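Local atomic coordinates of anopheles Plasmodium-responsive Leucine-rich repeat protein 1B (Anopheles gambiae, PDB entry 4XGO), a protein that probably acts in the mosquito's immune response to Plasmodium by binding partner proteins such as LRIM1, this chain being its leucine-rich repeat domain. Residues Asn41-Ala46 with Leu52-Asn57; Leu155-Ala160 with Thr183-Gln188; Leu241-Arg246 with Lys252-Ser257; Ala312-Val317 with His337-Lys342. All coordinates share one frame; numbering follows the deposited sequence.

Interaction 1: Asn41-Ala46 with Leu52-Asn57; sequences NAFAYA and LYMRFN
F43, where two overlapping type I turns (N41-A44 and F43-A46) meet, faces L52 across 10.6 Å between their CA atoms, a gap the phenyl ring does most to fill. With CG anti to the carbonyl carbon (chi1 -56°), it points its far end into the core, where the branched tip of L52 comes from the opposite direction. Both methyls lie on one side of the ring plane: L52 CD2 is 3.7 Å and L52 CD1 4.0 Å from F43 CZ. This is the inside of a leucine-rich repeat coil: L52-N57 follows the LxLxxN pattern with methionine as its second apolar residue, while the turns carry the phenylalanine that such repeats often place on the far side. M54, flexible and apolar, suits a place at the ring edge: its unbranched chain bends at chi3 (-86°) and brings SD to the rim, 5.5 Å from the F43 centroid, in a Met-aromatic contact. N57 fixes the turn after the strand: its ND2 reaches M54 O at 3.0 Å from above the carbonyl plane and also bonds L30 O, while OD1 accepts from N of L33 and I35. F43 also packs on L15 of the second subunit.

Interaction 2: Leu155-Ala160 with Thr183-Gln188; sequences LAIPIA and TILKLQ. Unlike the reference sequence in segment 155-160: A156 (reference Val).
L155 meets L187 in the interior of the solenoid, with 10.0 Å between their CA atoms. L155 stands on strand 154-156, which pairs with strand 173-175 on the side of the coil away from the long row of parallel strands; L187 directly follows one strand of that row, 184-186. Because CG of L155 is anti to the backbone N (chi1 180°), its branched end is carried inward, and CD2 comes to 3.8 Å from CD2 of L187. The two leucines cross obliquely, one methyl of each doing the touching. Leucine suits both places, since its fork reaches the middle of the coil without presenting anything polar.

Two residues on, I157 again points inward. Its extended chain (chi2 178°) puts the terminal CD1 4.4 Å from CD1 of L185, a looser approach than the leucine pair, and the same side chain also packs on L164. The pairing L155-L187 followed by I157-L185 runs in opposite senses along the two segments: a return-side strand that follows strand 144-146 faces, across the core, the strand two places later in the parallel row. P158 O accepts from ND2 of N179, so that carbonyl is satisfied.

On the other segment, L185 and L187 supply the apolar positions of the LxLxxN consensus, and L187 O accepts from the side chains of N190 and N212. Polar bonding is thus handled by the backbone and the asparagines, whereas the contact itself is apolar, resting on van der Waals packing and on the burial of hydrocarbon from water, and imposes no directional bond.

Interaction 3: Leu241-Arg246 with Lys252-Ser257; sequences LDFYGR and KVLDLS
L241 and L256 meet tip to tip in the hydrophobic interior of a leucine-rich repeat coil. Strand 240-243 lies on one wall and strand 253-255, which opens the LxLxxN motif of L254-N259, on the other. L241 presents a single methyl to both branches of its partner: CD1 lies 3.8 Å from L256 CD1 and 3.9 Å from L256 CD2. Both residues hold CG anti to the carbonyl carbon, and their CA atoms remain 9.9 Å apart, a span two leucines fill by reaching inward from each wall.

Next to them F243 approaches L254, its CE2 4.4 Å from L254 CD2. Here the backbones are farther apart, 12.2 Å between CA atoms, and the longer phenylalanine suits the wider gap. The F243 ring is itself stacked with Y219, which also bonds R246 O through its hydroxyl.

Further out, one wall is held by backbone pairing of L241 and F243 with strand 263-266, the other also by asparagine side chains: L256 O accepts from ND2 of N259, in the same motif, and of N282, in the next one. An Asx turn spanning L256 shapes the chain: D255 OD1 receives S257 N at 3.0 Å, nearly in line with the carboxylate C-O bond and with an N-H...O angle of 164°. The same oxygen is gripped a second time, by S257 OG, which donates to its syn lone pair at 2.7 Å.

Interaction 4: Ala312-Val317 with His337-Lys342; sequences ALFRNV and HGLCCK
F314 and H337 turn their rings toward one another by the same first torsion, CG anti to the carbonyl carbon (chi1 -60° and -65°). F314 projects from helix 307-316 and H337 from the bend before strand 339-342, so that the two side chains run antiparallel alongside one another. The two elements belong to the disulfide-bonded region that ends the solenoid, resembling the cysteine-containing C-terminal caps of other extracellular leucine-rich repeat proteins.

The rings form an offset edge-to-face pair: the edge of the imidazole is turned toward the face of the phenyl, with planes at 73° and centroids 4.8 Å apart. The closest approach is H337 ND1 to F314 CD2, 3.3 Å, and the histidine's CB adds to the packing, 3.6 Å from F314 CE2. An aromatic residue suits the helix here because its broad surface spans two neighbours at once. H337 is exposed, and as it also touches a crystal neighbour its exact pose may owe something to the lattice.

The bend that delivers it has positive phi at both H337 and G338, a conformation glycine adopts readily. Past it, L339 points inward and packs on L310 of the same helix as well as on F314, a fitting place for an apolar branched chain. C340 and C341 then tie the strand covalently, C340 to C329 and C341 to C307 at the start of the helix. Crossing the phenyl ring at an angle, L339 sets CD1 in the ring plane at its edge, 3.6 Å from F314 CZ.

How the interactions relate
The four contacts follow one another in series along the chain and along the elongated solenoid, none touching another. Interactions 1, 2 and 3 each use a strand of the long parallel row, and each joins parts of different turns of the solenoid. The centres of interaction 1 and interaction 2 are about 32 Å apart, those of interaction 2 and interaction 3 about 21 Å. Interaction 4 departs from the repeat pattern, with a helix and disulfides finishing the end some 20 Å beyond interaction 3, centre to centre. The extremes, interactions 1 and 4, are 64 Å apart between centres, and interaction 1 alone reaches the second subunit. A bound NAG of the attached glycan lies about 10 Å from the L185 side chain of interaction 2.

Interaction 1: Asn41-Ala46 with Leu52-Asn57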
# COMPACT_ATOMS: atom_id res chain seq x y z
N ASN A 41 -8.46 20.67 22.39
CA ASN A 41 -8.47 22.10 22.08
C ASN A 41 -7.51 22.51 20.95
O ASN A 41 -7.19 23.68 20.81
CB ASN A 41 -8.18 22.95 23.34
CG ASN A 41 -6.76 22.81 23.84
OD1 ASN A 41 -6.02 21.94 23.39
ND2 ASN A 41 -6.37 23.65 24.82
N ALA A 42 -7.08 21.55 20.13
CA ALA A 42 -6.06 21.84 19.11
C ALA A 42 -6.43 23.02 18.22
O ALA A 42 -5.55 23.79 17.83
CB ALA A 42 -5.80 20.60 18.27
N PHE A 43 -7.72 23.14 17.88
CA PHE A 43 -8.19 24.19 16.99
C PHE A 43 -8.84 25.41 17.67
O PHE A 43 -9.53 26.20 17.02
CB PHE A 43 -9.14 23.60 15.95
CG PHE A 43 -8.52 22.48 15.15
CD1 PHE A 43 -7.49 22.73 14.28
CD2 PHE A 43 -8.95 21.17 15.32
CE1 PHE A 43 -6.90 21.70 13.55
CE2 PHE A 43 -8.36 20.13 14.60
CZ PHE A 43 -7.34 20.41 13.72
N ALA A 44 -8.53 25.60 18.95
CA ALA A 44 -9.12 26.68 19.75
C ALA A 44 -8.91 28.10 19.19
O ALA A 44 -9.73 29.00 19.43
CB ALA A 44 -8.57 26.60 21.16
N TYR A 45 -7.79 28.31 18.51
CA TYR A 45 -7.43 29.60 17.92
C TYR A 45 -7.51 29.60 16.39
O TYR A 45 -6.86 30.43 15.72
CB TYR A 45 -6.02 29.97 18.38
CG TYR A 45 -5.92 30.01 19.88
CD1 TYR A 45 -6.35 31.13 20.59
CD2 TYR A 45 -5.43 28.92 20.60
CE1 TYR A 45 -6.28 31.17 21.97
CE2 TYR A 45 -5.35 28.96 21.98
CZ TYR A 45 -5.77 30.08 22.66
OH TYR A 45 -5.70 30.13 24.04
N ALA A 46 -8.30 28.69 15.83
CA ALA A 46 -8.39 28.51 14.39
C ALA A 46 -9.83 28.30 13.95
O ALA A 46 -10.14 27.37 13.20
CB ALA A 46 -7.53 27.32 13.97
N LEU A 52 -10.35 21.04 6.25
CA LEU A 52 -9.30 20.53 7.12
C LEU A 52 -8.77 19.23 6.57
O LEU A 52 -9.50 18.25 6.48
CB LEU A 52 -9.84 20.31 8.53
CG LEU A 52 -8.90 19.76 9.59
CD1 LEU A 52 -7.66 20.62 9.71
CD2 LEU A 52 -9.67 19.66 10.92
N TYR A 53 -7.50 19.24 6.18
CA TYR A 53 -6.85 18.07 5.60
C TYR A 53 -5.87 17.48 6.59
O TYR A 53 -4.90 18.16 6.98
CB TYR A 53 -6.13 18.43 4.31
CG TYR A 53 -6.91 19.20 3.28
CD1 TYR A 53 -8.28 19.04 3.13
CD2 TYR A 53 -6.25 20.07 2.40
CE1 TYR A 53 -8.98 19.70 2.15
CE2 TYR A 53 -6.94 20.75 1.40
CZ TYR A 53 -8.30 20.58 1.28
OH TYR A 53 -9.00 21.23 0.29
N MET A 54 -6.13 16.24 7.04
CA MET A 54 -5.23 15.52 7.96
C MET A 54 -4.93 14.10 7.46
O MET A 54 -4.75 13.15 8.25
CB MET A 54 -5.80 15.52 9.39
CG MET A 54 -6.00 16.92 9.94
SD MET A 54 -6.54 16.91 11.67
CE MET A 54 -8.28 16.75 11.45
N ARG A 55 -4.83 13.98 6.15
CA ARG A 55 -4.56 12.70 5.49
C ARG A 55 -3.08 12.29 5.70
O ARG A 55 -2.22 13.15 5.91
CB ARG A 55 -4.76 12.83 3.97
CG ARG A 55 -6.06 13.45 3.47
CD ARG A 55 -6.00 13.65 1.94
NE ARG A 55 -6.30 12.39 1.27
CZ ARG A 55 -5.83 11.97 0.09
NH1 ARG A 55 -4.98 12.68 -0.63
NH2 ARG A 55 -6.20 10.79 -0.36
N PHE A 56 -2.82 10.98 5.67
CA PHE A 56 -1.47 10.43 5.71
C PHE A 56 -0.73 10.81 6.98
O PHE A 56 0.43 11.23 6.95
CB PHE A 56 -0.65 10.84 4.48
CG PHE A 56 -1.31 10.51 3.17
CD1 PHE A 56 -1.25 9.23 2.67
CD2 PHE A 56 -1.94 11.49 2.42
CE1 PHE A 56 -1.82 8.93 1.44
CE2 PHE A 56 -2.52 11.19 1.20
CZ PHE A 56 -2.47 9.91 0.72
N ASN A 57 -1.41 10.68 8.11
CA ASN A 57 -0.78 10.85 9.40
C ASN A 57 -0.83 9.52 10.14
O ASN A 57 -0.98 8.46 9.51
CB ASN A 57 -1.48 11.99 10.16
CG ASN A 57 -1.08 13.37 9.65
OD1 ASN A 57 0.09 13.78 9.77
ND2 ASN A 57 -2.03 14.09 9.10

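Interaction 2: Leu155-Ala160 with Thr183-Gln188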
# COMPACT_ATOMS: atom_id res chain seq x y z
N LEU A 155 -26.47 -3.85 2.78
CA LEU A 155 -26.28 -2.51 2.23
C LEU A 155 -27.60 -1.77 2.22
O LEU A 155 -28.50 -2.11 1.46
CB LEU A 155 -25.71 -2.59 0.81
CG LEU A 155 -25.47 -1.26 0.10
CD1 LEU A 155 -24.35 -0.49 0.81
CD2 LEU A 155 -25.13 -1.49 -1.36
N ALA A 156 -27.72 -0.76 3.09
CA ALA A 156 -28.86 0.13 3.07
C ALA A 156 -28.54 1.31 2.17
O ALA A 156 -27.62 2.06 2.44
CB ALA A 156 -29.20 0.60 4.47
N ILE A 157 -29.27 1.46 1.08
CA ILE A 157 -29.00 2.52 0.11
C ILE A 157 -29.90 3.71 0.44
O ILE A 157 -31.12 3.55 0.53
CB ILE A 157 -29.23 2.02 -1.33
CG1 ILE A 157 -28.23 0.89 -1.63
CG2 ILE A 157 -29.05 3.16 -2.33
CD1 ILE A 157 -28.36 0.27 -2.99
N PRO A 158 -29.31 4.91 0.61
CA PRO A 158 -30.15 6.08 0.89
C PRO A 158 -31.02 6.49 -0.32
O PRO A 158 -30.85 6.00 -1.44
CB PRO A 158 -29.13 7.18 1.26
CG PRO A 158 -27.85 6.73 0.67
CD PRO A 158 -27.87 5.22 0.64
N ILE A 159 -31.94 7.40 -0.06
CA ILE A 159 -33.06 7.66 -0.97
C ILE A 159 -32.69 8.40 -2.25
O ILE A 159 -33.40 8.30 -3.25
CB ILE A 159 -34.18 8.44 -0.22
CG1 ILE A 159 -35.52 8.30 -0.95
CG2 ILE A 159 -33.79 9.89 0.01
CD1 ILE A 159 -36.69 8.63 -0.08
N ALA A 160 -31.59 9.14 -2.23
CA ALA A 160 -31.24 10.00 -3.37
C ALA A 160 -29.77 9.97 -3.77
O ALA A 160 -29.31 10.85 -4.49
CB ALA A 160 -31.65 11.44 -3.07
N THR A 183 -27.78 6.16 -10.33
CA THR A 183 -27.35 6.09 -11.73
C THR A 183 -26.24 5.06 -11.91
O THR A 183 -26.26 4.29 -12.87
CB THR A 183 -26.87 7.50 -12.18
OG1 THR A 183 -27.98 8.41 -12.15
CG2 THR A 183 -26.28 7.50 -13.57
N ILE A 184 -25.26 5.06 -11.02
CA ILE A 184 -24.13 4.16 -11.10
C ILE A 184 -24.06 3.37 -9.80
O ILE A 184 -23.95 3.95 -8.73
CB ILE A 184 -22.82 4.94 -11.29
CG1 ILE A 184 -22.87 5.74 -12.61
CG2 ILE A 184 -21.63 4.01 -11.29
CD1 ILE A 184 -21.69 6.65 -12.83
N LEU A 185 -24.13 2.04 -9.91
CA LEU A 185 -24.07 1.14 -8.76
C LEU A 185 -23.00 0.06 -8.99
O LEU A 185 -23.12 -0.79 -9.91
CB LEU A 185 -25.42 0.48 -8.52
CG LEU A 185 -25.56 -0.47 -7.33
CD1 LEU A 185 -25.20 0.23 -6.04
CD2 LEU A 185 -26.98 -1.01 -7.29
N LYS A 186 -21.98 0.08 -8.15
CA LYS A 186 -20.89 -0.88 -8.24
C LYS A 186 -20.98 -1.81 -7.05
O LYS A 186 -20.80 -1.38 -5.90
CB LYS A 186 -19.55 -0.17 -8.23
CG LYS A 186 -19.42 0.97 -9.19
CD LYS A 186 -19.64 0.57 -10.61
CE LYS A 186 -18.49 -0.27 -11.16
NZ LYS A 186 -17.19 0.47 -11.25
N LEU A 187 -21.32 -3.07 -7.34
CA LEU A 187 -21.48 -4.13 -6.34
C LEU A 187 -20.62 -5.36 -6.64
O LEU A 187 -20.85 -6.44 -6.09
CB LEU A 187 -22.96 -4.53 -6.21
CG LEU A 187 -23.83 -3.53 -5.46
CD1 LEU A 187 -25.31 -3.79 -5.59
CD2 LEU A 187 -23.40 -3.49 -4.02
N GLN A 188 -19.61 -5.20 -7.50
CA GLN A 188 -18.78 -6.35 -7.88
C GLN A 188 -18.00 -6.86 -6.67
O GLN A 188 -17.67 -6.07 -5.77
CB GLN A 188 -17.86 -6.01 -9.06
CG GLN A 188 -16.75 -5.00 -8.80
CD GLN A 188 -17.16 -3.55 -8.98
OE1 GLN A 188 -18.34 -3.21 -9.00
NE2 GLN A 188 -16.15 -2.67 -9.15

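Interaction 3: Leu241-Arg246 with Lys252-Ser257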
# COMPACT_ATOMS: atom_id res chain seq x y z
N LEU A 241 -30.20 -18.49 -19.05
CA LEU A 241 -30.87 -17.20 -19.11
C LEU A 241 -31.93 -17.24 -20.19
O LEU A 241 -31.71 -17.82 -21.25
CB LEU A 241 -29.87 -16.08 -19.43
CG LEU A 241 -28.78 -15.81 -18.41
CD1 LEU A 241 -27.76 -14.83 -18.99
CD2 LEU A 241 -29.36 -15.24 -17.14
N ASP A 242 -33.07 -16.63 -19.89
CA ASP A 242 -34.17 -16.49 -20.83
C ASP A 242 -34.68 -15.04 -20.75
O ASP A 242 -35.45 -14.70 -19.84
CB ASP A 242 -35.29 -17.49 -20.50
CG ASP A 242 -36.53 -17.30 -21.37
OD1 ASP A 242 -36.45 -16.58 -22.39
OD2 ASP A 242 -37.59 -17.88 -21.01
N PHE A 243 -34.21 -14.21 -21.68
CA PHE A 243 -34.61 -12.80 -21.79
C PHE A 243 -35.72 -12.62 -22.84
O PHE A 243 -35.46 -12.49 -24.04
CB PHE A 243 -33.38 -11.95 -22.13
CG PHE A 243 -32.40 -11.78 -20.99
CD1 PHE A 243 -32.48 -12.55 -19.82
CD2 PHE A 243 -31.38 -10.83 -21.08
CE1 PHE A 243 -31.58 -12.37 -18.77
CE2 PHE A 243 -30.47 -10.67 -20.05
CZ PHE A 243 -30.57 -11.43 -18.89
N TYR A 244 -36.95 -12.56 -22.38
CA TYR A 244 -38.13 -12.73 -23.26
C TYR A 244 -38.92 -11.46 -23.51
O TYR A 244 -39.66 -11.37 -24.49
CB TYR A 244 -39.08 -13.75 -22.64
CG TYR A 244 -39.48 -13.34 -21.24
CD1 TYR A 244 -40.60 -12.53 -21.02
CD2 TYR A 244 -38.71 -13.73 -20.14
CE1 TYR A 244 -40.95 -12.14 -19.74
CE2 TYR A 244 -39.05 -13.34 -18.86
CZ TYR A 244 -40.17 -12.55 -18.66
OH TYR A 244 -40.50 -12.16 -17.39
N GLY A 245 -38.83 -10.50 -22.60
CA GLY A 245 -39.73 -9.36 -22.61
C GLY A 245 -39.41 -8.32 -23.67
O GLY A 245 -38.72 -8.61 -24.66
N ARG A 246 -39.93 -7.12 -23.45
CA ARG A 246 -39.56 -5.96 -24.26
C ARG A 246 -38.10 -5.67 -24.00
O ARG A 246 -37.67 -5.68 -22.85
CB ARG A 246 -40.40 -4.75 -23.88
N LYS A 252 -26.63 -1.10 -23.98
CA LYS A 252 -25.61 -1.26 -25.00
C LYS A 252 -24.43 -2.14 -24.62
O LYS A 252 -23.71 -2.59 -25.51
CB LYS A 252 -25.16 0.09 -25.54
CG LYS A 252 -24.54 1.03 -24.54
CD LYS A 252 -24.37 2.40 -25.19
CE LYS A 252 -23.42 3.28 -24.40
NZ LYS A 252 -23.10 4.51 -25.17
N VAL A 253 -24.26 -2.43 -23.34
CA VAL A 253 -23.20 -3.32 -22.88
C VAL A 253 -23.82 -4.42 -22.01
O VAL A 253 -24.53 -4.12 -21.06
CB VAL A 253 -22.14 -2.59 -22.08
CG1 VAL A 253 -21.10 -3.55 -21.54
CG2 VAL A 253 -21.49 -1.50 -22.93
N LEU A 254 -23.52 -5.66 -22.35
CA LEU A 254 -23.96 -6.83 -21.58
C LEU A 254 -22.81 -7.80 -21.45
O LEU A 254 -22.37 -8.40 -22.44
CB LEU A 254 -25.17 -7.49 -22.24
CG LEU A 254 -25.80 -8.67 -21.48
CD1 LEU A 254 -26.24 -8.21 -20.10
CD2 LEU A 254 -26.98 -9.25 -22.26
N ASP A 255 -22.30 -7.94 -20.23
CA ASP A 255 -21.16 -8.81 -19.95
C ASP A 255 -21.67 -10.05 -19.18
O ASP A 255 -22.00 -9.97 -18.03
CB ASP A 255 -20.07 -8.07 -19.17
CG ASP A 255 -18.82 -8.89 -18.97
OD1 ASP A 255 -18.77 -10.09 -19.35
OD2 ASP A 255 -17.85 -8.36 -18.38
N LEU A 256 -21.69 -11.18 -19.87
CA LEU A 256 -22.12 -12.47 -19.30
C LEU A 256 -20.95 -13.46 -19.23
O LEU A 256 -21.14 -14.68 -19.07
CB LEU A 256 -23.26 -13.05 -20.14
CG LEU A 256 -24.50 -12.20 -20.28
CD1 LEU A 256 -25.47 -12.85 -21.25
CD2 LEU A 256 -25.12 -11.93 -18.92
N SER A 257 -19.72 -12.96 -19.33
CA SER A 257 -18.58 -13.84 -19.44
C SER A 257 -18.23 -14.51 -18.12
O SER A 257 -18.62 -14.05 -17.04
CB SER A 257 -17.35 -13.09 -20.01
OG SER A 257 -16.93 -12.04 -19.16

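Interaction 4: Ala312-Val317 with His337-Lys342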
# COMPACT_ATOMS: atom_id res chain seq x y z
N ALA A 312 -23.98 -19.83 -38.45
CA ALA A 312 -25.17 -18.97 -38.59
C ALA A 312 -24.97 -17.63 -37.91
O ALA A 312 -25.49 -16.61 -38.36
CB ALA A 312 -26.40 -19.67 -38.04
N LEU A 313 -24.22 -17.62 -36.81
CA LEU A 313 -23.91 -16.40 -36.07
C LEU A 313 -23.01 -15.46 -36.88
O LEU A 313 -23.23 -14.24 -36.89
CB LEU A 313 -23.22 -16.76 -34.74
CG LEU A 313 -23.48 -15.90 -33.51
CD1 LEU A 313 -24.97 -15.80 -33.20
CD2 LEU A 313 -22.74 -16.50 -32.33
N PHE A 314 -22.00 -16.01 -37.56
CA PHE A 314 -21.10 -15.18 -38.39
C PHE A 314 -21.83 -14.61 -39.60
O PHE A 314 -21.56 -13.49 -40.01
CB PHE A 314 -19.88 -15.97 -38.89
CG PHE A 314 -19.00 -16.52 -37.80
CD1 PHE A 314 -18.70 -15.78 -36.66
CD2 PHE A 314 -18.45 -17.79 -37.93
CE1 PHE A 314 -17.88 -16.31 -35.67
CE2 PHE A 314 -17.64 -18.32 -36.94
CZ PHE A 314 -17.35 -17.57 -35.82
N ARG A 315 -22.74 -15.39 -40.19
CA ARG A 315 -23.54 -14.90 -41.32
C ARG A 315 -24.39 -13.67 -40.96
O ARG A 315 -24.70 -12.86 -41.82
CB ARG A 315 -24.43 -16.03 -41.88
CG ARG A 315 -23.65 -17.08 -42.67
CD ARG A 315 -24.57 -18.07 -43.38
NE ARG A 315 -25.27 -18.94 -42.44
N ASN A 316 -24.75 -13.53 -39.68
CA ASN A 316 -25.55 -12.39 -39.22
C ASN A 316 -24.75 -11.23 -38.61
O ASN A 316 -25.17 -10.08 -38.68
CB ASN A 316 -26.62 -12.86 -38.23
CG ASN A 316 -27.65 -13.78 -38.87
OD1 ASN A 316 -27.45 -14.27 -39.99
ND2 ASN A 316 -28.75 -14.00 -38.18
N VAL A 317 -23.60 -11.54 -38.01
CA VAL A 317 -22.73 -10.52 -37.42
C VAL A 317 -21.68 -10.04 -38.43
O VAL A 317 -21.22 -10.82 -39.27
CB VAL A 317 -22.04 -11.07 -36.15
CG1 VAL A 317 -21.02 -10.09 -35.59
CG2 VAL A 317 -23.09 -11.42 -35.10
N HIS A 337 -13.45 -19.88 -38.16
CA HIS A 337 -13.13 -18.47 -37.94
C HIS A 337 -12.49 -18.22 -36.57
O HIS A 337 -12.85 -17.27 -35.85
CB HIS A 337 -14.35 -17.58 -38.14
CG HIS A 337 -14.85 -17.57 -39.55
ND1 HIS A 337 -15.93 -18.32 -39.97
CD2 HIS A 337 -14.40 -16.92 -40.65
CE1 HIS A 337 -16.13 -18.12 -41.26
NE2 HIS A 337 -15.22 -17.28 -41.70
N GLY A 338 -11.54 -19.07 -36.21
CA GLY A 338 -10.81 -18.92 -34.98
C GLY A 338 -11.48 -19.41 -33.70
O GLY A 338 -10.92 -19.25 -32.62
N LEU A 339 -12.67 -20.00 -33.83
CA LEU A 339 -13.44 -20.45 -32.65
C LEU A 339 -13.77 -21.94 -32.75
O LEU A 339 -14.15 -22.43 -33.82
CB LEU A 339 -14.74 -19.65 -32.54
CG LEU A 339 -14.53 -18.19 -32.15
CD1 LEU A 339 -15.70 -17.34 -32.63
CD2 LEU A 339 -14.33 -18.03 -30.65
N CYS A 340 -13.64 -22.67 -31.64
CA CYS A 340 -13.84 -24.12 -31.67
C CYS A 340 -15.30 -24.49 -31.82
O CYS A 340 -16.17 -23.90 -31.17
CB CYS A 340 -13.33 -24.77 -30.38
SG CYS A 340 -11.57 -24.56 -30.18
N CYS A 341 -15.58 -25.49 -32.65
CA CYS A 341 -16.92 -26.00 -32.74
C CYS A 341 -16.92 -27.44 -33.21
O CYS A 341 -15.97 -27.91 -33.85
CB CYS A 341 -17.78 -25.13 -33.67
SG CYS A 341 -17.30 -25.23 -35.43
N LYS A 342 -18.01 -28.14 -32.89
CA LYS A 342 -18.18 -29.54 -33.25
C LYS A 342 -19.29 -29.66 -34.27
O LYS A 342 -20.34 -29.05 -34.13
CB LYS A 342 -18.54 -30.34 -32.00
CG LYS A 342 -18.72 -31.83 -32.20
CD LYS A 342 -19.09 -32.48 -30.87
CE LYS A 342 -19.22 -33.98 -30.99
NZ LYS A 342 -19.97 -34.50 -29.80